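PDB 4XWW: DR2417 from Deinococcus radiodurans, which probably degrades and matures RNA as a 5'-3' exonuclease, and possibly as an endonuclease, using a metallo-beta-lactamase-type two-metal active site. Local coordinates for residues 18-24 against 431-437; 38-43 against 73-77; 398-402 against 412-416; 423-427 against 440-444. One frame throughout, in Å; residues are numbered along the deposited sequence.

Interaction 1: 18-24 against 431-437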
loop_
_atom_site.group_PDB
_atom_site.type_symbol
_atom_site.label_atom_id
_atom_site.label_comp_id
_atom_site.label_asym_id
_atom_site.label_seq_id
_atom_site.Cartn_x
_atom_site.Cartn_y
_atom_site.Cartn_z
ATOM N N THR A 18 -25.462 -32.636 15.138
ATOM C CA THR A 18 -25.419 -31.472 14.267
ATOM C C THR A 18 -24.241 -31.526 13.310
ATOM O O THR A 18 -23.254 -32.222 13.551
ATOM C CB THR A 18 -25.325 -30.165 15.075
ATOM O OG1 THR A 18 -24.197 -30.227 15.957
ATOM C CG2 THR A 18 -26.584 -29.947 15.892
ATOM N N LEU A 19 -24.364 -30.797 12.209
ATOM C CA LEU A 19 -23.241 -30.577 11.321
ATOM C C LEU A 19 -22.394 -29.480 11.953
ATOM O O LEU A 19 -22.941 -28.508 12.469
ATOM C CB LEU A 19 -23.725 -30.175 9.923
ATOM C CG LEU A 19 -22.684 -29.973 8.824
ATOM C CD1 LEU A 19 -22.017 -31.289 8.489
ATOM C CD2 LEU A 19 -23.309 -29.341 7.572
ATOM N N GLU A 20 -21.076 -29.646 11.954
ATOM C CA GLU A 20 -20.187 -28.555 12.335
ATOM C C GLU A 20 -19.534 -28.066 11.070
ATOM O O GLU A 20 -18.984 -28.861 10.306
ATOM C CB GLU A 20 -19.130 -28.997 13.349
ATOM C CG GLU A 20 -19.724 -29.571 14.643
ATOM C CD GLU A 20 -18.670 -30.124 15.583
ATOM O OE1 GLU A 20 -17.570 -30.495 15.122
ATOM O OE2 GLU A 20 -18.953 -30.197 16.792
ATOM N N VAL A 21 -19.647 -26.771 10.833
ATOM C CA VAL A 21 -18.893 -26.122 9.780
ATOM C C VAL A 21 -17.744 -25.405 10.480
ATOM O O VAL A 21 -17.980 -24.516 11.295
ATOM C CB VAL A 21 -19.748 -25.130 8.983
ATOM C CG1 VAL A 21 -18.924 -24.492 7.847
ATOM C CG2 VAL A 21 -20.964 -25.811 8.413
ATOM N N ILE A 22 -16.514 -25.833 10.220
ATOM C CA ILE A 22 -15.363 -25.284 10.929
ATOM C C ILE A 22 -14.378 -24.688 9.926
ATOM O O ILE A 22 -13.530 -25.395 9.389
ATOM C CB ILE A 22 -14.672 -26.380 11.785
ATOM C CG1 ILE A 22 -15.713 -27.124 12.640
ATOM C CG2 ILE A 22 -13.561 -25.771 12.639
ATOM C CD1 ILE A 22 -15.166 -28.345 13.386
ATOM N N PRO A 23 -14.512 -23.386 9.644
ATOM C CA PRO A 23 -13.521 -22.709 8.793
ATOM C C PRO A 23 -12.156 -22.703 9.462
ATOM O O PRO A 23 -12.067 -22.300 10.623
ATOM C CB PRO A 23 -14.076 -21.294 8.657
ATOM C CG PRO A 23 -14.931 -21.097 9.855
ATOM C CD PRO A 23 -15.535 -22.450 10.144
ATOM N N LEU A 24 -11.119 -23.171 8.770
ATOM C CA LEU A 24 -9.767 -23.097 9.324
ATOM C C LEU A 24 -8.969 -21.989 8.655
ATOM O O LEU A 24 -7.888 -21.629 9.114
ATOM C CB LEU A 24 -9.031 -24.436 9.191
ATOM C CG LEU A 24 -9.564 -25.580 10.067
ATOM C CD1 LEU A 24 -8.758 -26.893 9.859
ATOM C CD2 LEU A 24 -9.602 -25.180 11.562
ATOM N N ASN A 431 -12.056 -17.673 11.505
ATOM C CA ASN A 431 -11.310 -18.931 11.476
ATOM C C ASN A 431 -11.265 -19.553 12.865
ATOM O O ASN A 431 -11.062 -18.846 13.856
ATOM C CB ASN A 431 -9.887 -18.718 10.967
ATOM C CG ASN A 431 -9.843 -18.225 9.561
ATOM O OD1 ASN A 431 -10.748 -18.489 8.768
ATOM N ND2 ASN A 431 -8.788 -17.498 9.224
ATOM N N GLY A 432 -11.438 -20.871 12.929
ATOM C CA GLY A 432 -11.476 -21.595 14.193
ATOM C C GLY A 432 -12.858 -21.705 14.810
ATOM O O GLY A 432 -13.057 -22.486 15.732
ATOM N N ASP A 433 -13.823 -20.947 14.303
ATOM C CA ASP A 433 -15.185 -21.047 14.839
ATOM C C ASP A 433 -15.780 -22.419 14.554
ATOM O O ASP A 433 -15.623 -22.961 13.451
ATOM C CB ASP A 433 -16.118 -19.993 14.236
ATOM C CG ASP A 433 -15.960 -18.629 14.859
ATOM O OD1 ASP A 433 -15.249 -18.499 15.878
ATOM O OD2 ASP A 433 -16.579 -17.687 14.325
ATOM N N ILE A 434 -16.473 -22.976 15.540
ATOM C CA ILE A 434 -17.313 -24.137 15.289
ATOM C C ILE A 434 -18.720 -23.624 15.036
ATOM O O ILE A 434 -19.384 -23.132 15.948
ATOM C CB ILE A 434 -17.324 -25.140 16.471
ATOM C CG1 ILE A 434 -15.901 -25.542 16.850
ATOM C CG2 ILE A 434 -18.140 -26.358 16.106
ATOM C CD1 ILE A 434 -15.802 -26.192 18.211
ATOM N N VAL A 435 -19.170 -23.691 13.789
ATOM C CA VAL A 435 -20.513 -23.234 13.488
ATOM C C VAL A 435 -21.443 -24.441 13.487
ATOM O O VAL A 435 -21.307 -25.350 12.660
ATOM C CB VAL A 435 -20.583 -22.493 12.141
ATOM C CG1 VAL A 435 -22.001 -21.986 11.890
ATOM C CG2 VAL A 435 -19.584 -21.322 12.128
ATOM N N ASN A 436 -22.374 -24.469 14.433
ATOM C CA ASN A 436 -23.292 -25.595 14.521
ATOM C C ASN A 436 -24.519 -25.402 13.662
ATOM O O ASN A 436 -25.175 -24.370 13.720
ATOM C CB ASN A 436 -23.703 -25.842 15.967
ATOM C CG ASN A 436 -22.817 -26.854 16.636
ATOM O OD1 ASN A 436 -21.760 -26.515 17.156
ATOM N ND2 ASN A 436 -23.222 -28.112 16.589
ATOM N N LEU A 437 -24.831 -26.417 12.870
ATOM C CA LEU A 437 -25.917 -26.301 11.919
ATOM C C LEU A 437 -26.866 -27.481 12.054
ATOM O O LEU A 437 -26.452 -28.636 11.987
ATOM C CB LEU A 437 -25.367 -26.206 10.490
ATOM C CG LEU A 437 -26.392 -26.112 9.354
ATOM C CD1 LEU A 437 -26.952 -24.711 9.287
ATOM C CD2 LEU A 437 -25.789 -26.510 8.021
#

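Interaction 2: 38-43 against 73-77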
loop_
_atom_site.group_PDB
_atom_site.type_symbol
_atom_site.label_atom_id
_atom_site.label_comp_id
_atom_site.label_asym_id
_atom_site.label_seq_id
_atom_site.Cartn_x
_atom_site.Cartn_y
_atom_site.Cartn_z
ATOM N N ARG A 38 -17.913 -31.411 9.606
ATOM C CA ARG A 38 -17.900 -32.581 10.459
ATOM C C ARG A 38 -19.308 -32.994 10.859
ATOM O O ARG A 38 -20.094 -32.183 11.352
ATOM C CB ARG A 38 -17.061 -32.359 11.721
ATOM C CG ARG A 38 -17.008 -33.616 12.603
ATOM C CD ARG A 38 -16.114 -33.466 13.826
ATOM N NE ARG A 38 -16.248 -34.655 14.671
ATOM C CZ ARG A 38 -15.742 -34.784 15.893
ATOM N NH1 ARG A 38 -15.056 -33.793 16.443
ATOM N NH2 ARG A 38 -15.933 -35.913 16.568
ATOM N N TYR A 39 -19.603 -34.262 10.606
ATOM C CA TYR A 39 -20.820 -34.903 11.105
ATOM C C TYR A 39 -20.480 -36.239 11.772
ATOM O O TYR A 39 -20.016 -37.176 11.117
ATOM C CB TYR A 39 -21.832 -35.121 9.976
ATOM C CG TYR A 39 -23.171 -35.570 10.512
ATOM C CD1 TYR A 39 -23.415 -36.911 10.768
ATOM C CD2 TYR A 39 -24.169 -34.652 10.811
ATOM C CE1 TYR A 39 -24.612 -37.330 11.285
ATOM C CE2 TYR A 39 -25.391 -35.072 11.337
ATOM C CZ TYR A 39 -25.599 -36.419 11.565
ATOM O OH TYR A 39 -26.795 -36.878 12.078
ATOM N N GLY A 40 -20.719 -36.326 13.075
ATOM C CA GLY A 40 -20.346 -37.508 13.831
ATOM C C GLY A 40 -18.845 -37.687 13.756
ATOM O O GLY A 40 -18.098 -36.753 14.045
ATOM N N ASP A 41 -18.400 -38.869 13.338
ATOM C CA ASP A 41 -16.966 -39.122 13.241
ATOM C C ASP A 41 -16.461 -39.085 11.796
ATOM O O ASP A 41 -15.475 -39.736 11.451
ATOM C CB ASP A 41 -16.615 -40.456 13.890
ATOM C CG ASP A 41 -16.656 -40.388 15.411
ATOM O OD1 ASP A 41 -16.635 -39.264 15.963
ATOM O OD2 ASP A 41 -16.699 -41.460 16.052
ATOM N N GLU A 42 -17.142 -38.317 10.955
ATOM C CA GLU A 42 -16.713 -38.158 9.573
ATOM C C GLU A 42 -16.401 -36.703 9.273
ATOM O O GLU A 42 -17.122 -35.795 9.687
ATOM C CB GLU A 42 -17.779 -38.683 8.601
ATOM C CG GLU A 42 -18.034 -40.188 8.730
ATOM C CD GLU A 42 -19.067 -40.696 7.731
ATOM O OE1 GLU A 42 -19.769 -39.865 7.114
ATOM O OE2 GLU A 42 -19.182 -41.933 7.565
ATOM N N ILE A 43 -15.321 -36.495 8.531
ATOM C CA ILE A 43 -14.947 -35.161 8.106
ATOM C C ILE A 43 -14.718 -35.093 6.605
ATOM O O ILE A 43 -14.081 -35.964 6.030
ATOM C CB ILE A 43 -13.673 -34.683 8.843
ATOM C CG1 ILE A 43 -14.030 -34.300 10.282
ATOM C CG2 ILE A 43 -13.023 -33.520 8.099
ATOM C CD1 ILE A 43 -12.819 -34.075 11.195
ATOM N N HIS A 73 -7.811 -35.087 14.414
ATOM C CA HIS A 73 -8.924 -35.894 13.928
ATOM C C HIS A 73 -8.640 -36.559 12.585
ATOM O O HIS A 73 -9.564 -36.823 11.809
ATOM C CB HIS A 73 -10.174 -35.025 13.816
ATOM C CG HIS A 73 -10.578 -34.382 15.101
ATOM N ND1 HIS A 73 -11.338 -35.024 16.054
ATOM C CD2 HIS A 73 -10.333 -33.139 15.592
ATOM C CE1 HIS A 73 -11.545 -34.210 17.076
ATOM N NE2 HIS A 73 -10.940 -33.059 16.814
ATOM N N GLN A 74 -7.370 -36.845 12.317
ATOM C CA GLN A 74 -6.974 -37.254 10.972
ATOM C C GLN A 74 -7.654 -38.538 10.515
ATOM O O GLN A 74 -7.969 -38.679 9.338
ATOM C CB GLN A 74 -5.451 -37.397 10.877
ATOM C CG GLN A 74 -4.795 -38.240 11.938
ATOM C CD GLN A 74 -3.281 -38.227 11.795
ATOM O OE1 GLN A 74 -2.710 -39.048 11.077
ATOM N NE2 GLN A 74 -2.624 -37.278 12.463
ATOM N N ASP A 75 -7.891 -39.462 11.445
ATOM C CA ASP A 75 -8.554 -40.723 11.128
ATOM C C ASP A 75 -9.993 -40.554 10.668
ATOM O O ASP A 75 -10.573 -41.474 10.099
ATOM C CB ASP A 75 -8.529 -41.655 12.343
ATOM C CG ASP A 75 -7.162 -42.229 12.600
ATOM O OD1 ASP A 75 -6.331 -42.222 11.666
ATOM O OD2 ASP A 75 -6.918 -42.694 13.732
ATOM N N LYS A 76 -10.575 -39.391 10.935
ATOM C CA LYS A 76 -11.973 -39.153 10.592
ATOM C C LYS A 76 -12.129 -38.557 9.191
ATOM O O LYS A 76 -13.228 -38.543 8.637
ATOM C CB LYS A 76 -12.623 -38.222 11.623
ATOM C CG LYS A 76 -12.687 -38.792 13.037
ATOM C CD LYS A 76 -13.355 -37.806 13.981
ATOM C CE LYS A 76 -13.326 -38.332 15.413
ATOM N NZ LYS A 76 -11.954 -38.304 15.979
ATOM N N ILE A 77 -11.026 -38.080 8.623
ATOM C CA ILE A 77 -11.071 -37.385 7.337
ATOM C C ILE A 77 -11.409 -38.359 6.207
ATOM O O ILE A 77 -10.670 -39.317 5.954
ATOM C CB ILE A 77 -9.735 -36.679 7.020
ATOM C CG1 ILE A 77 -9.401 -35.624 8.080
ATOM C CG2 ILE A 77 -9.793 -36.012 5.619
ATOM C CD1 ILE A 77 -7.968 -35.173 8.035
#

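Interaction 3: 398-402 against 412-416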
loop_
_atom_site.group_PDB
_atom_site.type_symbol
_atom_site.label_atom_id
_atom_site.label_comp_id
_atom_site.label_asym_id
_atom_site.label_seq_id
_atom_site.Cartn_x
_atom_site.Cartn_y
_atom_site.Cartn_z
ATOM N N PHE A 398 -30.101 -20.207 6.453
ATOM C CA PHE A 398 -28.973 -19.654 7.198
ATOM C C PHE A 398 -27.874 -19.206 6.240
ATOM O O PHE A 398 -27.782 -19.715 5.127
ATOM C CB PHE A 398 -28.466 -20.691 8.190
ATOM C CG PHE A 398 -29.500 -21.082 9.225
ATOM C CD1 PHE A 398 -30.087 -20.110 10.012
ATOM C CD2 PHE A 398 -29.882 -22.408 9.401
ATOM C CE1 PHE A 398 -31.038 -20.453 10.970
ATOM C CE2 PHE A 398 -30.840 -22.765 10.353
ATOM C CZ PHE A 398 -31.418 -21.779 11.141
ATOM N N PHE A 399 -27.052 -18.242 6.646
ATOM C CA PHE A 399 -26.112 -17.652 5.709
ATOM C C PHE A 399 -24.755 -17.379 6.367
ATOM O O PHE A 399 -24.685 -16.766 7.442
ATOM C CB PHE A 399 -26.742 -16.377 5.128
ATOM C CG PHE A 399 -25.863 -15.610 4.173
ATOM C CD1 PHE A 399 -25.070 -16.258 3.240
ATOM C CD2 PHE A 399 -25.881 -14.227 4.191
ATOM C CE1 PHE A 399 -24.275 -15.521 2.357
ATOM C CE2 PHE A 399 -25.105 -13.487 3.317
ATOM C CZ PHE A 399 -24.293 -14.131 2.403
ATOM N N LEU A 400 -23.690 -17.856 5.711
ATOM C CA LEU A 400 -22.309 -17.613 6.119
ATOM C C LEU A 400 -21.546 -16.883 5.028
ATOM O O LEU A 400 -20.984 -17.512 4.134
ATOM C CB LEU A 400 -21.567 -18.920 6.421
ATOM C CG LEU A 400 -21.693 -19.618 7.767
ATOM C CD1 LEU A 400 -20.810 -20.866 7.758
ATOM C CD2 LEU A 400 -21.267 -18.685 8.887
ATOM N N PRO A 401 -21.509 -15.549 5.099
ATOM C CA PRO A 401 -20.683 -14.820 4.129
ATOM C C PRO A 401 -19.209 -15.153 4.355
ATOM O O PRO A 401 -18.729 -15.152 5.497
ATOM C CB PRO A 401 -21.005 -13.351 4.424
ATOM C CG PRO A 401 -21.607 -13.360 5.816
ATOM C CD PRO A 401 -22.335 -14.656 5.923
ATOM N N TRP A 402 -18.498 -15.412 3.262
ATOM C CA TRP A 402 -17.211 -16.094 3.299
ATOM C C TRP A 402 -16.238 -15.422 2.312
ATOM O O TRP A 402 -16.660 -14.549 1.554
ATOM C CB TRP A 402 -17.462 -17.601 3.004
ATOM C CG TRP A 402 -16.297 -18.365 2.475
ATOM C CD1 TRP A 402 -15.316 -18.979 3.206
ATOM C CD2 TRP A 402 -16.002 -18.625 1.104
ATOM N NE1 TRP A 402 -14.408 -19.571 2.369
ATOM C CE2 TRP A 402 -14.806 -19.368 1.070
ATOM C CE3 TRP A 402 -16.634 -18.302 -0.106
ATOM C CZ2 TRP A 402 -14.222 -19.804 -0.125
ATOM C CZ3 TRP A 402 -16.037 -18.714 -1.309
ATOM C CH2 TRP A 402 -14.842 -19.456 -1.298
ATOM N N HIS A 412 -21.837 -8.088 2.948
ATOM C CA HIS A 412 -22.583 -9.149 2.272
ATOM C C HIS A 412 -23.841 -9.473 3.094
ATOM O O HIS A 412 -24.932 -9.675 2.554
ATOM C CB HIS A 412 -21.690 -10.385 2.111
ATOM C CG HIS A 412 -22.119 -11.335 1.030
ATOM N ND1 HIS A 412 -21.338 -12.409 0.650
ATOM C CD2 HIS A 412 -23.243 -11.400 0.274
ATOM C CE1 HIS A 412 -21.958 -13.088 -0.302
ATOM N NE2 HIS A 412 -23.116 -12.503 -0.548
ATOM N N ALA A 413 -23.678 -9.500 4.416
ATOM C CA ALA A 413 -24.792 -9.765 5.320
ATOM C C ALA A 413 -25.854 -8.671 5.190
ATOM O O ALA A 413 -27.050 -8.947 5.158
ATOM C CB ALA A 413 -24.286 -9.872 6.767
ATOM N N LYS A 414 -25.408 -7.421 5.115
ATOM C CA LYS A 414 -26.330 -6.292 4.979
ATOM C C LYS A 414 -27.084 -6.322 3.655
ATOM O O LYS A 414 -28.282 -6.025 3.612
ATOM C CB LYS A 414 -25.569 -4.969 5.097
ATOM C CG LYS A 414 -25.066 -4.667 6.510
ATOM C CD LYS A 414 -24.408 -3.289 6.570
ATOM C CE LYS A 414 -23.678 -3.072 7.888
ATOM N NZ LYS A 414 -24.589 -3.183 9.057
ATOM N N LEU A 415 -26.382 -6.690 2.587
ATOM C CA LEU A 415 -27.021 -6.868 1.283
ATOM C C LEU A 415 -28.168 -7.888 1.384
ATOM O O LEU A 415 -29.261 -7.683 0.856
ATOM C CB LEU A 415 -26.001 -7.331 0.241
ATOM C CG LEU A 415 -26.557 -7.598 -1.156
ATOM C CD1 LEU A 415 -27.118 -6.325 -1.771
ATOM C CD2 LEU A 415 -25.461 -8.182 -2.052
ATOM N N ALA A 416 -27.919 -8.982 2.090
ATOM C CA ALA A 416 -28.920 -10.028 2.224
ATOM C C ALA A 416 -30.185 -9.492 2.903
ATOM O O ALA A 416 -31.296 -9.867 2.547
ATOM C CB ALA A 416 -28.346 -11.215 3.001
#

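Interaction 4: 423-427 against 440-444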
loop_
_atom_site.group_PDB
_atom_site.type_symbol
_atom_site.label_atom_id
_atom_site.label_comp_id
_atom_site.label_asym_id
_atom_site.label_seq_id
_atom_site.Cartn_x
_atom_site.Cartn_y
_atom_site.Cartn_z
ATOM N N PRO A 423 -32.212 -14.322 4.971
ATOM C CA PRO A 423 -32.032 -15.543 5.761
ATOM C C PRO A 423 -32.577 -15.362 7.160
ATOM O O PRO A 423 -32.592 -14.238 7.665
ATOM C CB PRO A 423 -30.513 -15.730 5.806
ATOM C CG PRO A 423 -29.972 -14.858 4.725
ATOM C CD PRO A 423 -30.931 -13.718 4.579
ATOM N N LYS A 424 -33.022 -16.451 7.771
ATOM C CA LYS A 424 -33.467 -16.410 9.155
ATOM C C LYS A 424 -32.383 -15.844 10.063
ATOM O O LYS A 424 -32.658 -15.009 10.933
ATOM C CB LYS A 424 -33.860 -17.800 9.627
ATOM C CG LYS A 424 -34.253 -17.821 11.093
ATOM C CD LYS A 424 -35.054 -19.046 11.432
ATOM C CE LYS A 424 -35.566 -18.946 12.862
ATOM N NZ LYS A 424 -36.292 -20.162 13.298
ATOM N N ARG A 425 -31.150 -16.303 9.860
ATOM C CA ARG A 425 -30.018 -15.784 10.616
ATOM C C ARG A 425 -28.744 -15.816 9.776
ATOM O O ARG A 425 -28.518 -16.738 8.986
ATOM C CB ARG A 425 -29.811 -16.570 11.920
ATOM C CG ARG A 425 -28.751 -15.944 12.835
ATOM C CD ARG A 425 -28.867 -16.391 14.295
ATOM N NE ARG A 425 -29.174 -17.811 14.420
ATOM C CZ ARG A 425 -30.352 -18.290 14.807
ATOM N NH1 ARG A 425 -31.340 -17.460 15.120
ATOM N NH2 ARG A 425 -30.546 -19.600 14.887
ATOM N N THR A 426 -27.928 -14.789 9.946
ATOM C CA THR A 426 -26.647 -14.709 9.255
ATOM C C THR A 426 -25.558 -14.584 10.304
ATOM O O THR A 426 -25.688 -13.787 11.238
ATOM C CB THR A 426 -26.591 -13.514 8.295
ATOM O OG1 THR A 426 -27.640 -13.625 7.324
ATOM C CG2 THR A 426 -25.241 -13.455 7.582
ATOM N N LEU A 427 -24.494 -15.375 10.176
ATOM C CA LEU A 427 -23.368 -15.257 11.100
ATOM C C LEU A 427 -22.115 -14.782 10.388
ATOM O O LEU A 427 -21.906 -15.089 9.214
ATOM C CB LEU A 427 -23.074 -16.580 11.782
ATOM C CG LEU A 427 -24.173 -17.089 12.698
ATOM C CD1 LEU A 427 -23.801 -18.467 13.212
ATOM C CD2 LEU A 427 -24.413 -16.106 13.850
ATOM N N ASP A 440 -33.033 -26.301 12.519
ATOM C CA ASP A 440 -33.389 -25.004 13.079
ATOM C C ASP A 440 -32.335 -24.524 14.071
ATOM O O ASP A 440 -32.658 -23.895 15.078
ATOM C CB ASP A 440 -34.756 -25.049 13.765
ATOM C CG ASP A 440 -35.328 -23.658 13.982
ATOM O OD1 ASP A 440 -35.175 -22.831 13.058
ATOM O OD2 ASP A 440 -35.893 -23.380 15.064
ATOM N N GLU A 441 -31.074 -24.840 13.794
ATOM C CA GLU A 441 -29.976 -24.405 14.648
ATOM C C GLU A 441 -28.896 -23.788 13.790
ATOM O O GLU A 441 -28.562 -24.318 12.738
ATOM C CB GLU A 441 -29.395 -25.570 15.456
ATOM C CG GLU A 441 -28.228 -25.154 16.364
ATOM C CD GLU A 441 -27.717 -26.285 17.243
ATOM O OE1 GLU A 441 -28.322 -27.378 17.216
ATOM O OE2 GLU A 441 -26.716 -26.077 17.968
ATOM N N PHE A 442 -28.353 -22.674 14.253
ATOM C CA PHE A 442 -27.287 -21.989 13.537
ATOM C C PHE A 442 -26.588 -21.068 14.522
ATOM O O PHE A 442 -27.041 -19.951 14.780
ATOM C CB PHE A 442 -27.853 -21.213 12.348
ATOM C CG PHE A 442 -26.791 -20.642 11.422
ATOM C CD1 PHE A 442 -25.815 -21.473 10.877
ATOM C CD2 PHE A 442 -26.788 -19.301 11.078
ATOM C CE1 PHE A 442 -24.845 -20.966 10.010
ATOM C CE2 PHE A 442 -25.823 -18.788 10.215
ATOM C CZ PHE A 442 -24.853 -19.625 9.683
ATOM N N ARG A 443 -25.494 -21.552 15.097
ATOM C CA ARG A 443 -24.784 -20.783 16.113
ATOM C C ARG A 443 -23.326 -21.196 16.211
ATOM O O ARG A 443 -22.958 -22.309 15.839
ATOM C CB ARG A 443 -25.458 -20.970 17.477
ATOM C CG ARG A 443 -25.489 -22.416 17.896
ATOM C CD ARG A 443 -26.143 -22.637 19.250
ATOM N NE ARG A 443 -25.919 -24.009 19.692
ATOM C CZ ARG A 443 -24.978 -24.373 20.558
ATOM N NH1 ARG A 443 -24.179 -23.464 21.098
ATOM N NH2 ARG A 443 -24.844 -25.652 20.891
ATOM N N VAL A 444 -22.502 -20.296 16.727
ATOM C CA VAL A 444 -21.123 -20.625 17.043
ATOM C C VAL A 444 -21.072 -21.249 18.433
ATOM O O VAL A 444 -21.400 -20.587 19.421
ATOM C CB VAL A 444 -20.208 -19.390 17.011
ATOM C CG1 VAL A 444 -18.777 -19.803 17.350
ATOM C CG2 VAL A 444 -20.276 -18.670 15.639
#

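Interaction 1: 18-24 against 431-437
Leu-19 and Leu-437 face each other at one end of an antiparallel pairing between strand 19-23 and strand 433-437, whose axes come within 4.6 Å at 152°. Backbone hydrogen bonds carry most of it. Leu-19 and Val-21 each trade two bonds with Leu-437 and Val-435, making two hydrogen-bonded pairs around the non-hydrogen-bonded pair Glu-20 and Asn-436. The straightest of the four runs from Val-21 N to Val-435 O (2.8 Å, 171°). Beyond the regular pairing Gly-432 N reaches Pro-23 O at 2.8 Å, where segment 431-437 turns at Gly-432 with a positive phi. CA-H...O contacts fill in between, among them Ile-22 CA to Asp-433 O at 3.4 Å.

Apolar packing splits between the two faces. On one, Leu-19 and Leu-437 lie side by side, and their CD2 methyls meet at 3.8 Å; the CB atoms of Val-21 and Val-435 are neighbours there. On the other, Ile-434 CG2 sits against the extended chain of Glu-20, 3.8 Å from its CD.

Among the polar side chains, Asn-431 is held by OD1 accepting from Met-27 N and by ND2 bonding Glu-29 OE2. Strands 19-23 and 433-438, one N-terminal and one from late in the chain, lie side by side in one sheet of the metallo-beta-lactamase fold, between strands 34-39 and 441-447.

Interaction 2: 38-43 against 73-77
His-73, the first residue to leave helical geometry after helix 68-72, meets two side chains of 38-43. Its CB touches Ile-43 CD1 at 3.8 Å, and its ring comes up to the Arg-38 guanidinium, with CE1 3.6 Å from NH1 and the two planes 49° apart. The carbonyl of His-73 takes the N-H of Lys-76, closing a short 3-10 turn.

Lys-76 does most of the touching. Its CB presses on Asp-41 O at 3.2 Å, and the aliphatic chain then runs past Asp-41 toward Arg-38, putting CD over one face of the guanidinium and CE 3.5 Å from Asp-41 OD1. A bend at chi4 (71°) swings NZ back to the ring edge of His-73, where it makes a weak bond to ND1. Arg-38 is steadied from its own side: NE gives Gly-40 O a bond of 2.9 Å in the guanidinium plane, while NH2 has a long, weak salt bridge to Asp-41. The carboxylate may temper the like charges of Arg-38 and Lys-76. Lys-76 O accepts the N-H of Ile-43, N to O 2.9 Å.

Ile-77 then pairs in parallel with Ile-43, its CG1 lying 4.2 Å from Ile-43 CG2. Here strand 77-82 begins beside strand 42-46; the type II' turn from Tyr-39 to Glu-42 links the latter to strand 34-39, and Tyr-69 of helix 68-72 packs on Arg-38, Ile-43 and His-73.

Interaction 3: 398-402 against 412-416
Phe-399 and His-412 make a T-shaped aromatic pair inside a beta-alpha-beta unit, where strand 398-402 leads into helix 406-417 and on to strand 425-426. The helix segment 412-416 runs at 144° to the strand, with 9.1 Å between their axes. From CB, the Phe-399 side chain points at the helix, and CG anti to the backbone N (chi1 178°) carries the ring out to it. Over one ring face lies CD of Pro-401. Along the rim, CD2 and then CE2 meet the methyl of Ala-416, CE2 at 4.0 Å from its CB, and CE2 also approaches His-412 O near the ring plane. At the tip, CZ stands over the centre of the imidazole, so the phenyl presents its edge to the face of His-412; the centroids are 4.9 Å apart and the planes lie at 82°.

Pro-401 CB packs against His-412 CB at 3.8 Å, beside the root of the ring. His-412 ND1 is hydrogen-bonded to Ser-210, whose hydroxyl also bonds Trp-402 O. The His-412 side chain is about 6 Å from that of Asp-209, the predicted proton donor. Within the aromatic pair, Phe-399 CZ lies 3.6 Å from both NE2 and CD2 of His-412.

Interaction 4: 423-427 against 440-444
The chain directions of 424-427 and 440-444 lie only 14° apart, yet the nearest CA atoms, those of Arg-425 and Phe-442, are 7.4 Å from each other, so side chains bridge the gap. At its centre Leu-427 and Phe-442 come from opposite directions. Leu-427 CD1 sits over one face of the ring, 3.7 Å from the centroid and 15° off its normal, a CH-pi contact, while CG closes on Phe-442 CE2 at 3.4 Å. Phe-442 also stacks on Phe-398 of strand 398-402.

Beside this, Arg-425 bends at chi3 (41°), which brings NE to Phe-442 O: the bond is 3.0 Å long and in the carbonyl plane, although the oxygen is tilted from the guanidinium plane.

Farther out, Lys-424 is stretched to full length and its NZ makes a salt bridge of 2.9 Å to Asp-440 OD1, met on the syn lone pair of that oxygen. Lys-397 makes a second salt bridge to the same atom. Along the other strand, Arg-443 NE pairs with Glu-441 OE2.

An apolar ring contact is thus joined by one charged donor to a carbonyl and bordered by the Lys-424 to Asp-440 salt bridge at the exposed end; two lysines on a single carboxylate oxygen would probably help keep Asp-440 ionised.

Interactions 1, 2 and 4 all reach the same mixed sheet: strands 19-23 and 34-39 join interaction 1 to interaction 2, their centres about 13 Å apart, and strands 433-438 and 441-447 join it to interaction 4, centres about 12 Å apart. Interaction 3 belongs to a second mixed sheet, where strands 398-402 and 425-426 are neighbours; interaction 4, its centre about 11 Å from that of interaction 3, therefore spans both sheets. Interactions 2 and 3 do not touch, their centres about 27 Å apart. Along the chain, interaction 1 encloses interactions 2 and 3, and its segments alternate with those of interaction 4. Strands from near the chain's start and from residue 398 onward thus meet in the metallo-beta-lactamase core.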